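Local coordinates for protein carboxypeptidase D (Drosophila melanogaster, PDB 3MN8) that cleaves C-terminal arginine or lysine from peptides and proteins as a zinc metallocarboxypeptidase, this chain holding the active first carboxypeptidase-like domain of the longer protein, at residues V222-S230 / S240-K249; H233-L241 / T277-L285. All coordinates share one frame; numbering follows the deposited sequence.

Contact 1. Residues V222-S230 / S240-K249; sequences VASYPYDNS and SLTPDDRVFK. With GEM ((2-guanidinoethylmercapto)succinic acid), chain G.
Y225, the last residue of strand 222-225, lays its ring against the first turn of helix 245-257. CG sits between the backbone N and the carbonyl carbon (chi1 51°), which directs the phenol across the helix start. CB rests 3.9 Å from CD1 of F248, and CD2 lies near CB of that same phenylalanine. Farther out, CE2 meets CD2 of L241 at the ring edge and the D245 carboxylate at a slant, the two planes 48° apart. The hydroxyl ends where the ring crosses the aliphatic chain of K249 at a slant, near CG and CE. K249 itself reaches back one turn, NZ meeting the syn lone pair of D245 OD2 at 2.9 Å in an intrahelical salt bridge. P226 continues the apolar patch: its CD stands over one face of the F248 ring, 3.7 Å from the centroid, a CH-pi contact, while F300 and Y294 also adjoin that ring.

The P226-Y227 peptide is cis, and beyond it the chain is tied to S240 twice. Y227 N donates to S240 O (3.0 Å, N-H...O 156°), and S240 OG donates to N229 O at 2.7 Å from above the carbonyl plane. T242 OG1 is poised 3.4 Å above the centre of the Y227 ring, and R180 makes a cation-pi contact with the same ring.

Between these ties D228 turns to the inhibitor, its OD1 2.9 Å from guanidinium N4 of GEM. Apolar and aromatic packing thus joins strand to helix, whereas polar bonds shape the loop that carries this acid; a carboxylate so close to the guanidinium would probably stabilise its positive charge, consistent with release of C-terminal arginine and lysine.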
loop_
_atom_site.group_PDB
_atom_site.type_symbol
_atom_site.label_atom_id
_atom_site.label_comp_id
_atom_site.label_asym_id
_atom_site.label_seq_id
_atom_site.Cartn_x
_atom_site.Cartn_y
_atom_site.Cartn_z
ATOM N N VAL A 222 -7.924 -4.080 -12.727
ATOM C CA VAL A 222 -7.577 -5.370 -12.126
ATOM C C VAL A 222 -6.740 -5.215 -10.855
ATOM O O VAL A 222 -6.013 -4.231 -10.684
ATOM C CB VAL A 222 -6.784 -6.258 -13.135
ATOM C CG1 VAL A 222 -5.393 -5.657 -13.391
ATOM C CG2 VAL A 222 -6.677 -7.727 -12.660
ATOM N N ALA A 223 -6.838 -6.209 -9.980
ATOM C CA ALA A 223 -6.084 -6.238 -8.744
ATOM C C ALA A 223 -4.936 -7.252 -8.869
ATOM O O ALA A 223 -5.167 -8.473 -8.941
ATOM C CB ALA A 223 -7.010 -6.592 -7.589
ATOM N N SER A 224 -3.709 -6.722 -8.901
ATOM C CA SER A 224 -2.497 -7.499 -9.165
ATOM C C SER A 224 -1.617 -7.598 -7.930
ATOM O O SER A 224 -1.463 -6.631 -7.188
ATOM C CB SER A 224 -1.696 -6.848 -10.300
ATOM O OG SER A 224 -0.535 -7.596 -10.644
ATOM N N TYR A 225 -1.012 -8.762 -7.729
ATOM C CA TYR A 225 -0.229 -9.033 -6.526
ATOM C C TYR A 225 1.040 -9.758 -6.910
ATOM O O TYR A 225 1.134 -10.288 -8.021
ATOM C CB TYR A 225 -1.043 -9.904 -5.562
ATOM C CG TYR A 225 -1.634 -11.143 -6.207
ATOM C CD1 TYR A 225 -2.830 -11.082 -6.913
ATOM C CD2 TYR A 225 -1.003 -12.364 -6.108
ATOM C CE1 TYR A 225 -3.379 -12.211 -7.500
ATOM C CE2 TYR A 225 -1.541 -13.500 -6.691
ATOM C CZ TYR A 225 -2.731 -13.418 -7.385
ATOM O OH TYR A 225 -3.272 -14.545 -7.969
ATOM N N PRO A 226 2.017 -9.797 -5.992
ATOM C CA PRO A 226 3.322 -10.459 -6.165
ATOM C C PRO A 226 3.239 -11.965 -6.503
ATOM O O PRO A 226 2.232 -12.632 -6.212
ATOM C CB PRO A 226 3.997 -10.266 -4.797
ATOM C CG PRO A 226 3.335 -9.059 -4.211
ATOM C CD PRO A 226 1.913 -9.086 -4.707
ATOM N N TYR A 227 4.285 -12.498 -7.129
ATOM C CA TYR A 227 5.415 -11.722 -7.599
ATOM C C TYR A 227 5.155 -11.253 -9.029
ATOM O O TYR A 227 4.293 -11.806 -9.731
ATOM C CB TYR A 227 6.683 -12.579 -7.596
ATOM C CG TYR A 227 7.230 -12.954 -6.242
ATOM C CD1 TYR A 227 7.748 -11.986 -5.382
ATOM C CD2 TYR A 227 7.278 -14.286 -5.844
ATOM C CE1 TYR A 227 8.276 -12.331 -4.159
ATOM C CE2 TYR A 227 7.797 -14.639 -4.621
ATOM C CZ TYR A 227 8.292 -13.655 -3.782
ATOM O OH TYR A 227 8.808 -13.999 -2.560
ATOM N N ASP A 228 5.922 -10.248 -9.455
ATOM C CA ASP A 228 5.817 -9.669 -10.798
ATOM C C ASP A 228 6.823 -10.322 -11.739
ATOM O O ASP A 228 6.780 -10.117 -12.951
ATOM C CB ASP A 228 6.065 -8.153 -10.755
ATOM C CG ASP A 228 4.822 -7.355 -10.329
ATOM O OD1 ASP A 228 3.712 -7.932 -10.323
ATOM O OD2 ASP A 228 4.953 -6.144 -10.012
ATOM N N ASN A 229 7.738 -11.101 -11.173
ATOM C CA ASN A 229 8.758 -11.768 -11.981
ATOM C C ASN A 229 9.230 -13.097 -11.376
ATOM O O ASN A 229 8.796 -13.479 -10.282
ATOM C CB ASN A 229 9.945 -10.830 -12.250
ATOM C CG ASN A 229 10.837 -10.635 -11.033
ATOM O OD1 ASN A 229 10.563 -11.141 -9.932
ATOM N ND2 ASN A 229 11.922 -9.891 -11.227
ATOM N N SER A 230 10.112 -13.795 -12.090
ATOM C CA SER A 230 10.631 -15.071 -11.605
ATOM C C SER A 230 12.039 -15.333 -12.108
ATOM O O SER A 230 12.531 -14.618 -12.979
ATOM C CB SER A 230 9.702 -16.210 -12.026
ATOM O OG SER A 230 9.699 -16.364 -13.427
ATOM N N SER A 240 4.024 -16.723 -10.752
ATOM C CA SER A 240 5.203 -16.714 -9.896
ATOM C C SER A 240 4.761 -16.341 -8.480
ATOM O O SER A 240 4.995 -15.227 -8.008
ATOM C CB SER A 240 6.243 -15.726 -10.419
ATOM O OG SER A 240 7.324 -15.622 -9.513
ATOM N N LEU A 241 4.124 -17.290 -7.807
ATOM C CA LEU A 241 3.436 -17.010 -6.552
ATOM C C LEU A 241 4.336 -16.737 -5.353
ATOM O O LEU A 241 5.539 -16.988 -5.366
ATOM C CB LEU A 241 2.430 -18.116 -6.230
ATOM C CG LEU A 241 1.409 -18.311 -7.350
ATOM C CD1 LEU A 241 0.494 -19.498 -7.089
ATOM C CD2 LEU A 241 0.604 -17.032 -7.542
ATOM N N THR A 242 3.710 -16.211 -4.309
ATOM C CA THR A 242 4.391 -15.762 -3.117
ATOM C C THR A 242 4.085 -16.734 -1.988
ATOM O O THR A 242 3.037 -17.396 -1.994
ATOM C CB THR A 242 3.898 -14.343 -2.774
ATOM O OG1 THR A 242 4.878 -13.381 -3.192
ATOM C CG2 THR A 242 3.624 -14.176 -1.301
ATOM N N PRO A 243 5.001 -16.852 -1.017
ATOM C CA PRO A 243 4.686 -17.719 0.121
ATOM C C PRO A 243 3.347 -17.313 0.731
ATOM O O PRO A 243 2.614 -18.147 1.238
ATOM C CB PRO A 243 5.826 -17.435 1.112
ATOM C CG PRO A 243 6.938 -16.911 0.281
ATOM C CD PRO A 243 6.310 -16.194 -0.884
ATOM N N ASP A 244 3.040 -16.024 0.678
ATOM C CA ASP A 244 1.818 -15.506 1.263
ATOM C C ASP A 244 0.706 -15.363 0.238
ATOM O O ASP A 244 -0.099 -14.436 0.307
ATOM C CB ASP A 244 2.095 -14.169 1.956
ATOM C CG ASP A 244 2.556 -14.348 3.402
ATOM O OD1 ASP A 244 1.698 -14.686 4.248
ATOM O OD2 ASP A 244 3.764 -14.168 3.694
ATOM N N ASP A 245 0.639 -16.302 -0.694
ATOM C CA ASP A 245 -0.322 -16.189 -1.780
ATOM C C ASP A 245 -1.778 -16.123 -1.334
ATOM O O ASP A 245 -2.552 -15.330 -1.865
ATOM C CB ASP A 245 -0.167 -17.319 -2.790
ATOM C CG ASP A 245 -0.827 -16.986 -4.095
ATOM O OD1 ASP A 245 -0.468 -15.938 -4.676
ATOM O OD2 ASP A 245 -1.709 -17.747 -4.524
ATOM N N ARG A 246 -2.156 -16.979 -0.392
ATOM C CA ARG A 246 -3.518 -16.958 0.117
ATOM C C ARG A 246 -3.895 -15.537 0.541
ATOM O O ARG A 246 -4.874 -14.972 0.059
ATOM C CB ARG A 246 -3.670 -17.911 1.298
ATOM C CG ARG A 246 -3.244 -19.323 1.011
ATOM C CD ARG A 246 -3.130 -20.121 2.302
ATOM N NE ARG A 246 -4.322 -20.923 2.579
ATOM C CZ ARG A 246 -4.539 -21.563 3.723
ATOM N NH1 ARG A 246 -3.651 -21.494 4.709
ATOM N NH2 ARG A 246 -5.648 -22.268 3.890
ATOM N N VAL A 247 -3.112 -14.957 1.443
ATOM C CA VAL A 247 -3.400 -13.616 1.929
ATOM C C VAL A 247 -3.443 -12.628 0.772
ATOM O O VAL A 247 -4.325 -11.760 0.695
ATOM C CB VAL A 247 -2.365 -13.144 2.965
ATOM C CG1 VAL A 247 -2.496 -11.654 3.189
ATOM C CG2 VAL A 247 -2.550 -13.897 4.271
ATOM N N PHE A 248 -2.489 -12.768 -0.135
ATOM C CA PHE A 248 -2.419 -11.848 -1.254
ATOM C C PHE A 248 -3.685 -11.918 -2.076
ATOM O O PHE A 248 -4.272 -10.887 -2.401
ATOM C CB PHE A 248 -1.158 -12.068 -2.094
ATOM C CG PHE A 248 -0.031 -11.168 -1.694
ATOM C CD1 PHE A 248 -0.181 -9.796 -1.770
ATOM C CD2 PHE A 248 1.148 -11.680 -1.208
ATOM C CE1 PHE A 248 0.834 -8.952 -1.392
ATOM C CE2 PHE A 248 2.169 -10.840 -0.822
ATOM C CZ PHE A 248 2.011 -9.469 -0.918
ATOM N N LYS A 249 -4.121 -13.139 -2.373
ATOM C CA LYS A 249 -5.362 -13.362 -3.112
ATOM C C LYS A 249 -6.571 -12.783 -2.373
ATOM O O LYS A 249 -7.506 -12.281 -3.002
ATOM C CB LYS A 249 -5.557 -14.852 -3.401
ATOM C CG LYS A 249 -5.152 -15.242 -4.813
ATOM C CD LYS A 249 -4.999 -16.746 -5.017
ATOM C CE LYS A 249 -4.445 -17.015 -6.415
ATOM N NZ LYS A 249 -3.763 -18.334 -6.512
HETATM C C8 GEM G . 2.554 -2.569 -14.981
HETATM S S7 GEM G . 2.523 -2.765 -13.221
HETATM C C6 GEM G . 1.162 -3.883 -13.043
HETATM C C5 GEM G . 1.294 -5.151 -13.883
HETATM N N3 GEM G . 2.371 -5.944 -13.313
HETATM C C1 GEM G . 2.926 -7.033 -13.835
HETATM N N4 GEM G . 3.908 -7.658 -13.197
HETATM N N2 GEM G . 2.502 -7.500 -15.005
HETATM C C9 GEM G . 3.822 -1.834 -15.326
HETATM O O14 GEM G . 4.535 -1.417 -14.387
HETATM O O15 GEM G . 4.124 -1.675 -16.527
HETATM C C10 GEM G . 1.308 -1.860 -15.536
HETATM C C11 GEM G . 1.137 -0.388 -15.181
HETATM O O12 GEM G . 0.018 -0.027 -14.740
HETATM O O13 GEM G . 2.084 0.418 -15.371
#

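Contact 2. Residues H233-L241 / T277-L285; sequences HNECCEESL and TNGAHWYEL. With GEM ((2-guanidinoethylmercapto)succinic acid), chain G.
Helix 279-282, one wall of the pocket that binds GEM, is N-capped by N278, whose OD1 also reaches S240 in the loop 233-241. With CG anti to the backbone N (chi1 171°), that oxygen accepts S240 N at 2.9 Å and H281 N at 3.2 Å, from opposite faces of the carboxamide plane. A leucine in its place would probably leave both N-H groups without their shared acceptor and the loop less firmly tied to the helix start. A280 CB packs on S240 CB, 3.5 Å away. Earlier in the loop comes the vicinal disulfide C236-C237, with C237 CA 3.6 Å from the centroid of the H281 ring, over its face, in a CH-pi contact. E284 N donates to E235 O (2.9 Å), and E284 OE1 is hydrogen-bonded to S230 OG. On the inhibitor side, G279 O accepts GEM N2 at 3.0 Å, and that nitrogen stands 3.4 Å above the centre of the Y283 ring. The loop 233-241, on its way to helix 245-257, packs against the short helix that follows strand 276-278, the edge strand beside 222-225.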
loop_
_atom_site.group_PDB
_atom_site.type_symbol
_atom_site.label_atom_id
_atom_site.label_comp_id
_atom_site.label_asym_id
_atom_site.label_seq_id
_atom_site.Cartn_x
_atom_site.Cartn_y
_atom_site.Cartn_z
ATOM N N HIS A 233 12.131 -16.122 -15.661
ATOM C CA HIS A 233 11.985 -14.930 -16.504
ATOM C C HIS A 233 11.138 -15.198 -17.734
ATOM O O HIS A 233 11.560 -14.976 -18.861
ATOM C CB HIS A 233 13.345 -14.323 -16.873
ATOM C CG HIS A 233 14.055 -13.718 -15.701
ATOM N ND1 HIS A 233 15.096 -14.349 -15.054
ATOM C CD2 HIS A 233 13.832 -12.568 -15.024
ATOM C CE1 HIS A 233 15.503 -13.598 -14.043
ATOM N NE2 HIS A 233 14.748 -12.515 -14.000
ATOM N N ASN A 234 9.928 -15.685 -17.487
ATOM C CA ASN A 234 8.947 -15.907 -18.537
ATOM C C ASN A 234 8.283 -14.594 -18.948
ATOM O O ASN A 234 8.105 -13.695 -18.129
ATOM C CB ASN A 234 7.903 -16.917 -18.051
ATOM C CG ASN A 234 8.537 -18.220 -17.545
ATOM O OD1 ASN A 234 9.488 -18.740 -18.147
ATOM N ND2 ASN A 234 8.005 -18.754 -16.444
ATOM N N GLU A 235 7.931 -14.467 -20.220
ATOM C CA GLU A 235 7.275 -13.242 -20.685
ATOM C C GLU A 235 5.957 -13.007 -19.951
ATOM O O GLU A 235 5.687 -11.900 -19.481
ATOM C CB GLU A 235 7.033 -13.286 -22.193
ATOM C CG GLU A 235 6.268 -12.084 -22.738
ATOM C CD GLU A 235 5.915 -12.247 -24.212
ATOM O OE1 GLU A 235 5.927 -11.230 -24.932
ATOM O OE2 GLU A 235 5.635 -13.387 -24.659
ATOM N N CYS A 236 5.145 -14.055 -19.843
ATOM C CA CYS A 236 3.806 -13.905 -19.298
ATOM C C CYS A 236 3.137 -15.240 -18.984
ATOM O O CYS A 236 3.734 -16.316 -19.128
ATOM C CB CYS A 236 2.930 -13.157 -20.306
ATOM S SG CYS A 236 2.164 -14.236 -21.545
ATOM N N CYS A 237 1.880 -15.144 -18.554
ATOM C CA CYS A 237 0.953 -16.272 -18.496
ATOM C C CYS A 237 1.493 -17.422 -17.673
ATOM O O CYS A 237 1.125 -18.573 -17.894
ATOM C CB CYS A 237 0.623 -16.765 -19.912
ATOM S SG CYS A 237 0.555 -15.463 -21.183
ATOM N N GLU A 238 2.374 -17.113 -16.728
ATOM C CA GLU A 238 2.885 -18.133 -15.818
ATOM C C GLU A 238 3.040 -17.571 -14.400
ATOM O O GLU A 238 3.849 -16.659 -14.166
ATOM C CB GLU A 238 4.210 -18.705 -16.342
ATOM C CG GLU A 238 4.237 -20.223 -16.494
ATOM C CD GLU A 238 5.233 -20.683 -17.550
ATOM O OE1 GLU A 238 5.562 -21.895 -17.601
ATOM O OE2 GLU A 238 5.683 -19.826 -18.338
ATOM N N GLU A 239 2.251 -18.120 -13.473
ATOM C CA GLU A 239 2.248 -17.706 -12.070
ATOM C C GLU A 239 3.610 -17.820 -11.379
ATOM O O GLU A 239 4.267 -18.868 -11.414
ATOM C CB GLU A 239 1.206 -18.503 -11.275
ATOM C CG GLU A 239 -0.234 -18.096 -11.538
ATOM C CD GLU A 239 -1.225 -18.865 -10.679
ATOM O OE1 GLU A 239 -2.273 -18.281 -10.310
ATOM O OE2 GLU A 239 -0.955 -20.048 -10.367
ATOM N N SER A 240 4.024 -16.723 -10.752
ATOM C CA SER A 240 5.203 -16.714 -9.896
ATOM C C SER A 240 4.761 -16.341 -8.480
ATOM O O SER A 240 4.995 -15.227 -8.008
ATOM C CB SER A 240 6.243 -15.726 -10.419
ATOM O OG SER A 240 7.324 -15.622 -9.513
ATOM N N LEU A 241 4.124 -17.290 -7.807
ATOM C CA LEU A 241 3.436 -17.010 -6.552
ATOM C C LEU A 241 4.336 -16.737 -5.353
ATOM O O LEU A 241 5.539 -16.988 -5.366
ATOM C CB LEU A 241 2.430 -18.116 -6.230
ATOM C CG LEU A 241 1.409 -18.311 -7.350
ATOM C CD1 LEU A 241 0.494 -19.498 -7.089
ATOM C CD2 LEU A 241 0.604 -17.032 -7.542
ATOM N N THR A 277 -5.193 -10.749 -10.691
ATOM C CA THR A 277 -4.164 -11.504 -11.398
ATOM C C THR A 277 -2.820 -11.425 -10.711
ATOM O O THR A 277 -2.529 -10.484 -9.982
ATOM C CB THR A 277 -3.950 -10.996 -12.827
ATOM O OG1 THR A 277 -3.042 -11.879 -13.501
ATOM C CG2 THR A 277 -3.365 -9.578 -12.810
ATOM N N ASN A 278 -1.998 -12.432 -10.957
ATOM C CA ASN A 278 -0.630 -12.444 -10.485
ATOM C C ASN A 278 0.166 -11.578 -11.448
ATOM O O ASN A 278 -0.002 -11.696 -12.669
ATOM C CB ASN A 278 -0.122 -13.884 -10.487
ATOM C CG ASN A 278 1.347 -13.989 -10.214
ATOM O OD1 ASN A 278 2.073 -14.597 -10.998
ATOM N ND2 ASN A 278 1.805 -13.421 -9.094
ATOM N N GLY A 279 1.009 -10.691 -10.918
ATOM C CA GLY A 279 1.814 -9.830 -11.775
ATOM C C GLY A 279 2.477 -10.603 -12.910
ATOM O O GLY A 279 2.192 -10.383 -14.103
ATOM N N ALA A 280 3.356 -11.526 -12.527
ATOM C CA ALA A 280 4.095 -12.344 -13.481
ATOM C C ALA A 280 3.186 -12.987 -14.521
ATOM O O ALA A 280 3.479 -12.934 -15.716
ATOM C CB ALA A 280 4.891 -13.415 -12.743
ATOM N N HIS A 281 2.095 -13.605 -14.060
ATOM C CA HIS A 281 1.169 -14.293 -14.956
ATOM C C HIS A 281 0.575 -13.341 -15.988
ATOM O O HIS A 281 0.366 -13.721 -17.141
ATOM C CB HIS A 281 0.053 -15.000 -14.190
ATOM C CG HIS A 281 -0.748 -15.930 -15.045
ATOM N ND1 HIS A 281 -1.904 -15.544 -15.688
ATOM C CD2 HIS A 281 -0.538 -17.222 -15.393
ATOM C CE1 HIS A 281 -2.380 -16.562 -16.383
ATOM N NE2 HIS A 281 -1.567 -17.591 -16.225
ATOM N N TRP A 282 0.291 -12.110 -15.577
ATOM C CA TRP A 282 -0.061 -11.092 -16.548
ATOM C C TRP A 282 1.101 -10.969 -17.537
ATOM O O TRP A 282 1.042 -11.455 -18.679
ATOM C CB TRP A 282 -0.310 -9.759 -15.852
ATOM C CG TRP A 282 -0.824 -8.716 -16.776
ATOM C CD1 TRP A 282 -1.043 -8.842 -18.121
ATOM C CD2 TRP A 282 -1.192 -7.376 -16.430
ATOM N NE1 TRP A 282 -1.528 -7.663 -18.632
ATOM C CE2 TRP A 282 -1.632 -6.743 -17.617
ATOM C CE3 TRP A 282 -1.195 -6.649 -15.232
ATOM C CZ2 TRP A 282 -2.059 -5.411 -17.642
ATOM C CZ3 TRP A 282 -1.624 -5.332 -15.258
ATOM C CH2 TRP A 282 -2.050 -4.727 -16.460
ATOM N N TYR A 283 2.158 -10.314 -17.075
ATOM C CA TYR A 283 3.443 -10.312 -17.764
ATOM C C TYR A 283 4.510 -9.917 -16.753
ATOM O O TYR A 283 4.255 -9.102 -15.856
ATOM C CB TYR A 283 3.446 -9.350 -18.954
ATOM C CG TYR A 283 3.072 -7.917 -18.586
ATOM C CD1 TYR A 283 4.033 -7.004 -18.160
ATOM C CD2 TYR A 283 1.759 -7.480 -18.665
ATOM C CE1 TYR A 283 3.693 -5.699 -17.827
ATOM C CE2 TYR A 283 1.416 -6.183 -18.330
ATOM C CZ TYR A 283 2.382 -5.296 -17.917
ATOM O OH TYR A 283 2.026 -4.000 -17.595
ATOM N N GLU A 284 5.697 -10.506 -16.889
ATOM C CA GLU A 284 6.767 -10.260 -15.930
ATOM C C GLU A 284 7.406 -8.897 -16.117
ATOM O O GLU A 284 7.463 -8.347 -17.218
ATOM C CB GLU A 284 7.830 -11.368 -15.953
ATOM C CG GLU A 284 7.343 -12.682 -15.342
ATOM C CD GLU A 284 8.469 -13.669 -15.069
ATOM O OE1 GLU A 284 8.173 -14.851 -14.756
ATOM O OE2 GLU A 284 9.649 -13.265 -15.166
ATOM N N LEU A 285 7.871 -8.349 -15.011
ATOM C CA LEU A 285 8.595 -7.103 -15.045
ATOM C C LEU A 285 9.519 -7.143 -13.846
ATOM O O LEU A 285 9.244 -7.838 -12.861
ATOM C CB LEU A 285 7.620 -5.924 -14.982
ATOM C CG LEU A 285 6.860 -5.663 -13.676
ATOM C CD1 LEU A 285 7.693 -4.763 -12.795
ATOM C CD2 LEU A 285 5.495 -5.033 -13.935
HETATM C C8 GEM G . 2.554 -2.569 -14.981
HETATM S S7 GEM G . 2.523 -2.765 -13.221
HETATM C C6 GEM G . 1.162 -3.883 -13.043
HETATM C C5 GEM G . 1.294 -5.151 -13.883
HETATM N N3 GEM G . 2.371 -5.944 -13.313
HETATM C C1 GEM G . 2.926 -7.033 -13.835
HETATM N N4 GEM G . 3.908 -7.658 -13.197
HETATM N N2 GEM G . 2.502 -7.500 -15.005
HETATM C C9 GEM G . 3.822 -1.834 -15.326
HETATM O O14 GEM G . 4.535 -1.417 -14.387
HETATM O O15 GEM G . 4.124 -1.675 -16.527
HETATM C C10 GEM G . 1.308 -1.860 -15.536
HETATM C C11 GEM G . 1.137 -0.388 -15.181
HETATM O O12 GEM G . 0.018 -0.027 -14.740
HETATM O O13 GEM G . 2.084 0.418 -15.371
#

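In the fold
Contact 1 is the more deeply set: the end of strand 222-225 and the proline after it meet helix 245-257 largely through buried aromatic and proline packing. Contact 2 lies at the surface, where an irregular loop is held mostly by backbone groups and the capping side chain of N278, with a vicinal disulfide within the loop. They share S240 and L241, and strands 222-225 and 276-278 are neighbours in the eight-stranded sheet, joined by A223 O and T277 N. Their segments alternate along the chain, and S240 bonds both to the loop after strand 222-225 and to N278 at the end of strand 276-278. Each contact presents a different group to the guanidinium of GEM: an acidic side chain from 222-230, backbone carbonyls and an aromatic face from 277-285.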